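Local coordinates for 2-phospho-L-lactate guanylyltransferase (Methanosarcina mazei, PDB 2I5E), which probably catalyses the GTP-dependent guanylylation of (2S)-2-phospholactate, a step in the biosynthesis of coenzyme F420, at residues L34-N37 against Q38-S42. Sequence-based numbering, arbitrary orientation.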
ATOM      1  N   LEU A  34      15.153  16.294   0.457  1.00 33.74           N
ATOM      2  CA  LEU A  34      14.304  16.329  -0.807  1.00 34.43           C
ATOM      3  C   LEU A  34      12.865  15.853  -0.531  1.00 33.03           C
ATOM      4  O   LEU A  34      11.911  16.429  -1.044  1.00 32.23           O
ATOM      5  CB  LEU A  34      14.939  15.528  -1.969  1.00 31.37           C
ATOM      6  CG  LEU A  34      16.341  15.924  -2.356  1.00 36.69           C
ATOM      7  CD1 LEU A  34      16.897  14.997  -3.402  1.00 38.55           C
ATOM      8  CD2 LEU A  34      16.377  17.387  -2.821  1.00 38.04           C
HETATM    9  N   MSE A  35      12.715  14.800   0.273  1.00 32.08           N
HETATM   10  CA  MSE A  35      11.365  14.293   0.602  1.00 33.21           C
HETATM   11  C   MSE A  35      10.586  15.306   1.371  1.00 33.79           C
HETATM   12  O   MSE A  35       9.433  15.521   1.047  1.00 37.07           O
HETATM   13  CB  MSE A  35      11.413  12.970   1.332  1.00 32.83           C
HETATM   14  CG  MSE A  35      11.751  11.832   0.374  1.00 30.08           C
HETATM   15 SE   MSE A  35      11.435  10.117   1.181  1.00 40.84          SE
HETATM   16  CE  MSE A  35      12.777  10.019   2.648  1.00 34.91           C
ATOM     17  N   LEU A  36      11.213  15.980   2.350  1.00 32.40           N
ATOM     18  CA  LEU A  36      10.528  17.051   3.121  1.00 31.61           C
ATOM     19  C   LEU A  36       9.908  18.090   2.226  1.00 31.33           C
ATOM     20  O   LEU A  36       8.742  18.529   2.424  1.00 30.03           O
ATOM     21  CB  LEU A  36      11.519  17.767   4.080  1.00 28.78           C
ATOM     22  CG  LEU A  36      10.989  18.882   5.001  1.00 33.33           C
ATOM     23  CD1 LEU A  36       9.951  18.345   6.051  1.00 34.02           C
ATOM     24  CD2 LEU A  36      12.152  19.748   5.699  1.00 30.65           C
ATOM     25  N   ASN A  37      10.753  18.589   1.314  1.00 33.02           N
ATOM     26  CA  ASN A  37      10.371  19.650   0.409  1.00 35.75           C
ATOM     27  C   ASN A  37       9.192  19.313  -0.463  1.00 35.31           C
ATOM     28  O   ASN A  37       8.422  20.199  -0.809  1.00 37.25           O
ATOM     29  CB  ASN A  37      11.573  20.092  -0.452  1.00 35.11           C
ATOM     30  CG  ASN A  37      12.521  20.904   0.338  1.00 37.05           C
ATOM     31  OD1 ASN A  37      12.113  21.597   1.263  1.00 40.20           O
ATOM     32  ND2 ASN A  37      13.789  20.795   0.045  1.00 41.58           N
ATOM     33  N   GLN A  38       9.130  18.071  -0.921  1.00 36.34           N
ATOM     34  CA  GLN A  38       8.020  17.585  -1.715  1.00 36.57           C
ATOM     35  C   GLN A  38       6.695  17.500  -0.895  1.00 36.05           C
ATOM     36  O   GLN A  38       5.612  17.868  -1.382  1.00 35.98           O
ATOM     37  CB  GLN A  38       8.375  16.208  -2.266  1.00 39.12           C
ATOM     38  CG  GLN A  38       9.473  16.184  -3.401  1.00 44.08           C
ATOM     39  CD  GLN A  38       9.238  15.040  -4.321  1.00 49.35           C
ATOM     40  OE1 GLN A  38       9.875  13.980  -4.229  1.00 52.63           O
ATOM     41  NE2 GLN A  38       8.246  15.206  -5.182  1.00 50.01           N
ATOM     42  N   VAL A  39       6.785  16.997   0.343  1.00 34.65           N
ATOM     43  CA  VAL A  39       5.613  17.083   1.300  1.00 33.58           C
ATOM     44  C   VAL A  39       5.106  18.487   1.565  1.00 33.13           C
ATOM     45  O   VAL A  39       3.883  18.679   1.481  1.00 33.86           O
ATOM     46  CB  VAL A  39       5.888  16.371   2.637  1.00 32.84           C
ATOM     47  CG1 VAL A  39       4.700  16.452   3.577  1.00 31.63           C
ATOM     48  CG2 VAL A  39       6.363  14.959   2.346  1.00 28.31           C
ATOM     49  N   ILE A  40       6.002  19.446   1.855  1.00 32.35           N
ATOM     50  CA  ILE A  40       5.588  20.820   2.038  1.00 33.01           C
ATOM     51  C   ILE A  40       4.978  21.363   0.722  1.00 34.21           C
ATOM     52  O   ILE A  40       3.928  21.978   0.725  1.00 34.39           O
ATOM     53  CB  ILE A  40       6.742  21.801   2.449  1.00 33.41           C
ATOM     54  CG1 ILE A  40       7.361  21.447   3.799  1.00 35.59           C
ATOM     55  CG2 ILE A  40       6.218  23.230   2.427  1.00 34.62           C
ATOM     56  CD1 ILE A  40       8.853  21.896   3.958  1.00 32.73           C
ATOM     57  N   SER A  41       5.573  21.058  -0.402  1.00 36.32           N
ATOM     58  CA  SER A  41       4.899  21.445  -1.658  1.00 39.01           C
ATOM     59  C   SER A  41       3.504  20.799  -1.841  1.00 38.79           C
ATOM     60  O   SER A  41       2.546  21.443  -2.358  1.00 38.52           O
ATOM     61  CB  SER A  41       5.790  21.113  -2.831  1.00 37.84           C
ATOM     62  OG  SER A  41       5.078  21.527  -4.008  1.00 49.24           O
ATOM     63  N   SER A  42       3.323  19.536  -1.411  1.00 38.02           N
ATOM     64  CA  SER A  42       1.936  19.025  -1.501  1.00 36.05           C
ATOM     65  C   SER A  42       0.937  19.695  -0.591  1.00 36.15           C
ATOM     66  O   SER A  42      -0.252  19.853  -0.962  1.00 36.81           O
ATOM     67  CB  SER A  42       1.837  17.529  -1.366  1.00 36.36           C
ATOM     68  OG  SER A  42       2.379  16.963  -2.491  1.00 35.65           O
TER
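Leu36 and Ile40 meet one turn apart on helix 25-45, the long helix that follows the first strand of this GT-A-like nucleotidyltransferase fold. The backbone is regular alpha helix throughout. Gln38 N donates to Leu34 O, Val39 N to Met35 O, Ile40 N to Leu36 O and Ser41 N to Asn37 O. The Ile40 N to Leu36 O bond is 2.9 Å long and nearly straight, 169° at the hydrogen.

Leu36 and Ile40 are buried and both touch Ile8 of strand 5-9, so this face of the helix packs on the central sheet. Selenomethionine Met35 and Leu34 touch helix 188-194 instead, Met35 at Ala189 and Leu34 at Tyr192.

Ser42 OG is hydrogen-bonded to Leu101 O, and Gln38 OE1 accepts a weak hydrogen bond from Ala189 N. The aliphatic part of Gln38 runs beside the backbone, with CG 3.4 Å from Leu34 O.

Ile40 holds CG1 beside its own backbone N (chi1 -63°), which sends the branch back along the helix. Its CD1 ends 3.8 Å from Leu36 CG.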